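Local coordinates for protein kinase containing Z-DNA binding domains (Danio rerio, PDB 4LB6) that binds left-handed Z-DNA through this N-terminal Zalpha domain and, as a member of the GCN2 kinase subfamily, probably phosphorylates the translation initiation factor eIF2alpha, at residues A[9-21]-A[35-49]. Numbering follows the deposited sequence.
Sequences ENEIEMRICDYLR and LKLEKSTVNRHLYSL. With nucleotides of chain B.
I16 of helix 10-21 is a knob among L35, V42, L46 and L49, where this helix crosses helix 39-49 at -82°. From its CB, the CG2 branch lies anti to the backbone N and meets L46 CD2 at 3.7 Å. CG1, anti to the carbonyl carbon, meets L35 CD1 at 3.9 Å. CD1 ends 3.6 Å from H45 CB and 3.9 Å from V42 CG1. I12 CB lies over one face of the H45 ring, offset toward the rim. H45 ND1 donates to the anti lone pair of E13 OE2 (2.6 Å, 166°), nearly in the ring plane, and this fixes the ring's rotation. A water joins E13 OE1 to S48 OG. At the other end R15 NH2 donates to L35 O at 2.9 Å, close to where helix 28-35 stops. The far side of helix 39-49, the recognition helix of this winged helix-turn-helix, holds the DNA. K39, N43 and R44 bond backbone phosphates there. Y47 puts a ring face over DG5 C8 of chain B, and its OH donates to DC4 OP1 of chain B. Without that ring and hydroxyl, as with an alanine here, DG5 C8 would probably lose the aromatic face it rests on and the DC4 phosphate a donor. An apolar knob bordered by two polar bonds thus joins the helices, leaving another side of helix 39-49 to the Z-DNA backbone.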
loop_
_atom_site.group_PDB
_atom_site.type_symbol
_atom_site.label_atom_id
_atom_site.label_comp_id
_atom_site.label_asym_id
_atom_site.label_seq_id
_atom_site.Cartn_x
_atom_site.Cartn_y
_atom_site.Cartn_z
ATOM N N GLU A 9 9.177 22.489 -11.894
ATOM C CA GLU A 9 9.358 22.528 -13.340
ATOM C C GLU A 9 8.071 22.693 -14.136
ATOM O O GLU A 9 7.059 21.958 -13.988
ATOM C CB GLU A 9 10.106 21.293 -13.881
ATOM C CG GLU A 9 11.581 21.553 -14.239
ATOM C CD GLU A 9 11.825 22.766 -15.175
ATOM O OE1 GLU A 9 11.404 22.745 -16.365
ATOM O OE2 GLU A 9 12.461 23.744 -14.718
ATOM N N ASN A 10 8.169 23.615 -15.074
ATOM C CA ASN A 10 7.217 23.713 -16.155
ATOM C C ASN A 10 7.257 22.431 -16.958
ATOM O O ASN A 10 6.236 22.004 -17.475
ATOM C CB ASN A 10 7.528 24.957 -16.985
ATOM C CG ASN A 10 7.500 26.199 -16.131
ATOM O OD1 ASN A 10 6.859 26.196 -15.071
ATOM N ND2 ASN A 10 8.198 27.259 -16.556
ATOM N N GLU A 11 8.418 21.778 -17.017
ATOM C CA GLU A 11 8.503 20.526 -17.765
ATOM C C GLU A 11 7.672 19.410 -17.114
ATOM O O GLU A 11 7.010 18.632 -17.793
ATOM C CB GLU A 11 9.946 20.049 -17.942
ATOM C CG GLU A 11 10.045 18.749 -18.755
ATOM C CD GLU A 11 10.035 18.992 -20.285
ATOM O OE1 GLU A 11 10.358 20.111 -20.740
ATOM O OE2 GLU A 11 9.703 18.055 -21.037
ATOM N N ILE A 12 7.771 19.295 -15.798
ATOM C CA ILE A 12 6.952 18.307 -15.069
ATOM C C ILE A 12 5.496 18.599 -15.318
ATOM O O ILE A 12 4.710 17.702 -15.595
ATOM C CB ILE A 12 7.192 18.387 -13.525
ATOM C CG1 ILE A 12 8.619 18.022 -13.195
ATOM C CG2 ILE A 12 6.174 17.524 -12.721
ATOM C CD1 ILE A 12 8.984 16.665 -13.660
ATOM N N GLU A 13 5.124 19.875 -15.202
ATOM C CA GLU A 13 3.714 20.194 -15.291
ATOM C C GLU A 13 3.243 19.945 -16.706
ATOM O O GLU A 13 2.157 19.445 -16.882
ATOM C CB GLU A 13 3.386 21.617 -14.786
ATOM C CG GLU A 13 3.233 21.630 -13.284
ATOM C CD GLU A 13 3.014 22.982 -12.619
ATOM O OE1 GLU A 13 2.617 23.962 -13.269
ATOM O OE2 GLU A 13 3.219 23.036 -11.386
ATOM N N MET A 14 4.055 20.284 -17.707
ATOM C CA MET A 14 3.685 19.979 -19.092
ATOM C C MET A 14 3.493 18.477 -19.282
ATOM O O MET A 14 2.533 18.026 -19.948
ATOM C CB MET A 14 4.753 20.516 -20.064
ATOM C CG MET A 14 4.589 19.980 -21.481
ATOM S SD MET A 14 5.830 20.684 -22.577
ATOM C CE MET A 14 5.696 22.415 -22.155
ATOM N N ARG A 15 4.406 17.698 -18.709
ATOM C CA ARG A 15 4.346 16.241 -18.868
ATOM C C ARG A 15 3.103 15.619 -18.177
ATOM O O ARG A 15 2.471 14.700 -18.695
ATOM C CB ARG A 15 5.652 15.586 -18.379
ATOM C CG ARG A 15 6.841 15.731 -19.411
ATOM C CD ARG A 15 8.152 15.100 -18.827
ATOM N NE ARG A 15 8.036 13.637 -18.746
ATOM C CZ ARG A 15 8.532 12.843 -17.780
ATOM N NH1 ARG A 15 9.207 13.327 -16.730
ATOM N NH2 ARG A 15 8.331 11.534 -17.882
ATOM N N ILE A 16 2.727 16.172 -17.039
ATOM C CA ILE A 16 1.518 15.730 -16.364
ATOM C C ILE A 16 0.280 16.065 -17.187
ATOM O O ILE A 16 -0.606 15.217 -17.378
ATOM C CB ILE A 16 1.389 16.391 -14.981
ATOM C CG1 ILE A 16 2.487 15.794 -14.077
ATOM C CG2 ILE A 16 -0.028 16.059 -14.345
ATOM C CD1 ILE A 16 2.727 16.525 -12.691
ATOM N N CYS A 17 0.238 17.289 -17.699
ATOM C CA CYS A 17 -0.938 17.716 -18.421
ATOM C C CYS A 17 -1.021 16.939 -19.723
ATOM O O CYS A 17 -2.106 16.644 -20.231
ATOM C CB CYS A 17 -0.880 19.209 -18.718
ATOM S SG CYS A 17 -1.236 20.186 -17.206
ATOM N N ASP A 18 0.134 16.622 -20.270
ATOM C CA ASP A 18 0.136 15.883 -21.534
ATOM C C ASP A 18 -0.365 14.442 -21.320
ATOM O O ASP A 18 -1.067 13.876 -22.147
ATOM C CB ASP A 18 1.539 15.892 -22.104
ATOM C CG ASP A 18 1.638 15.160 -23.418
ATOM O OD1 ASP A 18 1.276 15.715 -24.474
ATOM O OD2 ASP A 18 2.102 14.008 -23.362
ATOM N N TYR A 19 0.019 13.857 -20.191
ATOM C CA TYR A 19 -0.529 12.561 -19.808
ATOM C C TYR A 19 -2.077 12.587 -19.715
ATOM O O TYR A 19 -2.794 11.722 -20.304
ATOM C CB TYR A 19 0.127 12.066 -18.493
ATOM C CG TYR A 19 -0.342 10.675 -18.131
ATOM C CD1 TYR A 19 -1.536 10.488 -17.482
ATOM C CD2 TYR A 19 0.372 9.558 -18.517
ATOM C CE1 TYR A 19 -2.003 9.224 -17.205
ATOM C CE2 TYR A 19 -0.091 8.267 -18.198
ATOM C CZ TYR A 19 -1.279 8.132 -17.575
ATOM O OH TYR A 19 -1.797 6.868 -17.267
ATOM N N LEU A 20 -2.586 13.580 -18.998
ATOM C CA LEU A 20 -4.026 13.749 -18.886
ATOM C C LEU A 20 -4.684 14.038 -20.260
ATOM O O LEU A 20 -5.773 13.556 -20.527
ATOM C CB LEU A 20 -4.369 14.831 -17.885
ATOM C CG LEU A 20 -3.980 14.513 -16.418
ATOM C CD1 LEU A 20 -4.234 15.724 -15.557
ATOM C CD2 LEU A 20 -4.685 13.285 -15.811
ATOM N N ARG A 21 -4.037 14.820 -21.109
ATOM C CA ARG A 21 -4.603 15.053 -22.456
ATOM C C ARG A 21 -4.816 13.753 -23.206
ATOM O O ARG A 21 -5.854 13.558 -23.851
ATOM C CB ARG A 21 -3.728 15.980 -23.303
ATOM C CG ARG A 21 -4.313 16.235 -24.693
ATOM C CD ARG A 21 -3.356 17.104 -25.453
ATOM N NE ARG A 21 -2.074 16.433 -25.628
ATOM C CZ ARG A 21 -1.826 15.513 -26.547
ATOM N NH1 ARG A 21 -2.780 15.148 -27.421
ATOM N NH2 ARG A 21 -0.614 14.962 -26.612
ATOM N N LEU A 35 5.441 8.459 -15.968
ATOM C CA LEU A 35 6.389 9.566 -16.063
ATOM C C LEU A 35 7.702 9.297 -15.320
ATOM O O LEU A 35 8.657 10.072 -15.433
ATOM C CB LEU A 35 5.749 10.854 -15.537
ATOM C CG LEU A 35 4.486 11.324 -16.269
ATOM C CD1 LEU A 35 4.081 12.680 -15.736
ATOM C CD2 LEU A 35 4.690 11.349 -17.789
ATOM N N LYS A 36 7.732 8.220 -14.530
ATOM C CA LYS A 36 8.875 7.914 -13.674
ATOM C C LYS A 36 9.270 9.083 -12.788
ATOM O O LYS A 36 10.419 9.497 -12.792
ATOM C CB LYS A 36 10.063 7.376 -14.507
ATOM C CG LYS A 36 9.713 6.198 -15.385
ATOM C CD LYS A 36 10.923 5.777 -16.224
ATOM C CE LYS A 36 10.559 5.297 -17.635
ATOM N NZ LYS A 36 11.764 4.720 -18.321
ATOM N N LEU A 37 8.300 9.626 -12.041
ATOM C CA LEU A 37 8.534 10.678 -11.053
ATOM C C LEU A 37 8.050 10.145 -9.670
ATOM O O LEU A 37 7.375 9.120 -9.603
ATOM C CB LEU A 37 7.731 11.925 -11.390
ATOM C CG LEU A 37 8.095 12.503 -12.787
ATOM C CD1 LEU A 37 6.940 13.457 -13.183
ATOM C CD2 LEU A 37 9.440 13.219 -12.713
ATOM N N GLU A 38 8.407 10.814 -8.573
ATOM C CA GLU A 38 7.840 10.413 -7.274
ATOM C C GLU A 38 6.360 10.775 -7.294
ATOM O O GLU A 38 5.984 11.813 -7.812
ATOM C CB GLU A 38 8.536 11.184 -6.110
ATOM C CG GLU A 38 10.030 10.815 -5.900
ATOM C CD GLU A 38 10.221 9.545 -5.036
ATOM O OE1 GLU A 38 9.297 9.138 -4.295
ATOM O OE2 GLU A 38 11.300 8.935 -5.101
ATOM N N LYS A 39 5.565 9.985 -6.620
ATOM C CA LYS A 39 4.127 10.252 -6.424
ATOM C C LYS A 39 3.948 11.612 -5.771
ATOM O O LYS A 39 3.125 12.401 -6.233
ATOM C CB LYS A 39 3.491 9.176 -5.556
ATOM C CG LYS A 39 1.975 9.385 -5.280
ATOM C CD LYS A 39 1.328 8.251 -4.468
ATOM C CE LYS A 39 1.604 8.280 -2.971
ATOM N NZ LYS A 39 0.646 9.259 -2.283
ATOM N N SER A 40 4.747 11.926 -4.753
ATOM C CA SER A 40 4.559 13.196 -4.064
ATOM C C SER A 40 4.850 14.379 -5.021
ATOM O O SER A 40 4.187 15.454 -4.932
ATOM C CB SER A 40 5.473 13.253 -2.843
ATOM O OG SER A 40 6.806 13.176 -3.312
ATOM N N THR A 41 5.833 14.231 -5.928
ATOM C CA THR A 41 6.103 15.312 -6.875
ATOM C C THR A 41 4.932 15.481 -7.832
ATOM O O THR A 41 4.546 16.590 -8.182
ATOM C CB THR A 41 7.350 14.967 -7.694
ATOM O OG1 THR A 41 8.454 14.829 -6.770
ATOM C CG2 THR A 41 7.618 16.026 -8.770
ATOM N N VAL A 42 4.376 14.377 -8.325
ATOM C CA VAL A 42 3.242 14.543 -9.211
ATOM C C VAL A 42 2.046 15.151 -8.430
ATOM O O VAL A 42 1.352 16.050 -8.940
ATOM C CB VAL A 42 2.862 13.193 -9.860
ATOM C CG1 VAL A 42 1.600 13.324 -10.703
ATOM C CG2 VAL A 42 4.049 12.669 -10.721
ATOM N N ASN A 43 1.790 14.671 -7.220
ATOM C CA ASN A 43 0.679 15.268 -6.474
ATOM C C ASN A 43 0.909 16.758 -6.194
ATOM O O ASN A 43 -0.058 17.528 -6.251
ATOM C CB ASN A 43 0.370 14.535 -5.132
ATOM C CG ASN A 43 -0.777 13.564 -5.248
ATOM O OD1 ASN A 43 -1.681 13.730 -6.064
ATOM N ND2 ASN A 43 -0.763 12.520 -4.375
ATOM N N ARG A 44 2.133 17.165 -5.827
ATOM C CA ARG A 44 2.398 18.599 -5.556
ATOM C C ARG A 44 1.945 19.397 -6.787
ATOM O O ARG A 44 1.231 20.429 -6.675
ATOM C CB ARG A 44 3.920 18.845 -5.284
ATOM C CG ARG A 44 4.428 20.312 -5.258
ATOM C CD ARG A 44 5.969 20.326 -5.011
ATOM N NE ARG A 44 6.272 19.336 -3.985
ATOM C CZ ARG A 44 7.151 18.340 -4.103
ATOM N NH1 ARG A 44 7.916 18.238 -5.173
ATOM N NH2 ARG A 44 7.282 17.457 -3.124
ATOM N N HIS A 45 2.371 18.923 -7.955
ATOM C CA HIS A 45 2.023 19.655 -9.187
ATOM C C HIS A 45 0.553 19.565 -9.568
ATOM O O HIS A 45 0.025 20.533 -10.110
ATOM C CB HIS A 45 2.972 19.254 -10.334
ATOM C CG HIS A 45 4.355 19.794 -10.132
ATOM N ND1 HIS A 45 4.665 21.134 -10.307
ATOM C CD2 HIS A 45 5.488 19.200 -9.696
ATOM C CE1 HIS A 45 5.943 21.324 -10.032
ATOM N NE2 HIS A 45 6.470 20.166 -9.665
ATOM N N LEU A 46 -0.113 18.427 -9.311
ATOM C CA LEU A 46 -1.547 18.341 -9.611
ATOM C C LEU A 46 -2.330 19.354 -8.776
ATOM O O LEU A 46 -3.214 20.074 -9.301
ATOM C CB LEU A 46 -2.063 16.927 -9.278
ATOM C CG LEU A 46 -1.737 15.922 -10.394
ATOM C CD1 LEU A 46 -2.021 14.481 -9.863
ATOM C CD2 LEU A 46 -2.556 16.150 -11.642
ATOM N N TYR A 47 -1.999 19.422 -7.481
ATOM C CA TYR A 47 -2.706 20.366 -6.580
ATOM C C TYR A 47 -2.426 21.799 -7.009
ATOM O O TYR A 47 -3.340 22.652 -7.058
ATOM C CB TYR A 47 -2.394 20.120 -5.081
ATOM C CG TYR A 47 -3.241 18.964 -4.568
ATOM C CD1 TYR A 47 -2.773 17.636 -4.643
ATOM C CD2 TYR A 47 -4.570 19.184 -4.156
ATOM C CE1 TYR A 47 -3.585 16.564 -4.231
ATOM C CE2 TYR A 47 -5.386 18.131 -3.730
ATOM C CZ TYR A 47 -4.915 16.818 -3.794
ATOM O OH TYR A 47 -5.734 15.782 -3.337
ATOM N N SER A 48 -1.176 22.082 -7.349
ATOM C CA SER A 48 -0.837 23.410 -7.928
ATOM C C SER A 48 -1.568 23.746 -9.238
ATOM O O SER A 48 -2.007 24.900 -9.451
ATOM C CB SER A 48 0.671 23.530 -8.159
ATOM O OG SER A 48 0.927 24.731 -8.872
ATOM N N LEU A 49 -1.655 22.770 -10.137
ATOM C CA LEU A 49 -2.395 22.978 -11.385
ATOM C C LEU A 49 -3.894 23.113 -11.135
ATOM O O LEU A 49 -4.603 23.746 -11.907
ATOM C CB LEU A 49 -2.172 21.823 -12.352
ATOM C CG LEU A 49 -0.801 21.725 -12.968
ATOM C CD1 LEU A 49 -0.466 20.307 -13.459
ATOM C CD2 LEU A 49 -0.745 22.756 -14.110
ATOM P P DG B 5 1.680 12.735 -1.499
ATOM O OP1 DG B 5 1.191 11.791 -2.519
ATOM O OP2 DG B 5 3.047 12.637 -0.873
ATOM O "O5'" DG B 5 1.481 14.195 -2.072
ATOM C "C5'" DG B 5 1.956 15.409 -1.321
ATOM C "C4'" DG B 5 1.422 16.665 -1.970
ATOM O "O4'" DG B 5 -0.009 16.684 -1.996
ATOM C "C3'" DG B 5 1.787 17.920 -1.118
ATOM O "O3'" DG B 5 3.000 18.386 -1.725
ATOM C "C2'" DG B 5 0.659 18.865 -1.426
ATOM C "C1'" DG B 5 -0.545 18.004 -1.793
ATOM N N9 DG B 5 -1.605 17.823 -0.792
ATOM C C8 DG B 5 -2.927 18.067 -1.026
ATOM N N7 DG B 5 -3.726 17.739 -0.023
ATOM C C5 DG B 5 -2.861 17.304 0.977
ATOM C C6 DG B 5 -3.173 16.788 2.268
ATOM O O6 DG B 5 -4.284 16.668 2.778
ATOM N N1 DG B 5 -2.046 16.360 2.975
ATOM C C2 DG B 5 -0.773 16.380 2.433
ATOM N N2 DG B 5 0.225 15.889 3.218
ATOM N N3 DG B 5 -0.510 16.860 1.182
ATOM C C4 DG B 5 -1.582 17.284 0.506
ATOM P P DC B 4 -4.328 12.347 -2.301
ATOM O OP1 DC B 4 -4.707 13.450 -3.283
ATOM O OP2 DC B 4 -3.355 11.259 -2.784
ATOM O "O5'" DC B 4 -3.701 13.097 -1.103
ATOM C "C5'" DC B 4 -2.623 14.133 -1.274
ATOM C "C4'" DC B 4 -1.448 13.963 -0.343
ATOM O "O4'" DC B 4 -1.974 14.082 1.036
ATOM C "C3'" DC B 4 -0.771 12.567 -0.424
ATOM O "O3'" DC B 4 0.667 12.658 -0.263
ATOM C "C2'" DC B 4 -1.402 11.829 0.817
ATOM C "C1'" DC B 4 -1.442 13.018 1.774
ATOM N N1 DC B 4 -2.403 12.727 2.854
ATOM C C2 DC B 4 -1.939 12.160 4.026
ATOM O O2 DC B 4 -0.751 11.944 4.159
ATOM N N3 DC B 4 -2.832 11.824 4.998
ATOM C C4 DC B 4 -4.150 12.036 4.789
ATOM N N4 DC B 4 -4.954 11.672 5.855
ATOM C C5 DC B 4 -4.661 12.567 3.570
ATOM C C6 DC B 4 -3.744 12.879 2.640
ATOM P P DC B 6 4.269 18.878 -0.856
ATOM O OP1 DC B 6 4.937 19.992 -1.584
ATOM O OP2 DC B 6 5.093 17.831 -0.287
ATOM O "O5'" DC B 6 3.559 19.650 0.393
ATOM C "C5'" DC B 6 4.415 20.537 1.150
ATOM C "C4'" DC B 6 4.010 20.326 2.643
ATOM O "O4'" DC B 6 2.664 20.812 2.870
ATOM C "C3'" DC B 6 4.123 18.888 3.192
ATOM O "O3'" DC B 6 4.698 18.937 4.494
ATOM C "C2'" DC B 6 2.630 18.504 3.298
ATOM C "C1'" DC B 6 2.053 19.863 3.679
ATOM N N1 DC B 6 0.607 19.921 3.407
ATOM C C2 DC B 6 -0.233 19.487 4.440
ATOM O O2 DC B 6 0.305 19.053 5.461
ATOM N N3 DC B 6 -1.551 19.492 4.253
ATOM C C4 DC B 6 -2.033 19.974 3.124
ATOM N N4 DC B 6 -3.350 20.004 2.947
ATOM C C5 DC B 6 -1.203 20.435 2.059
ATOM C C6 DC B 6 0.137 20.422 2.253
HETATM O O HOH W 1 0.443 25.486 -11.647
HETATM O O HOH W 2 10.847 11.067 -15.646
#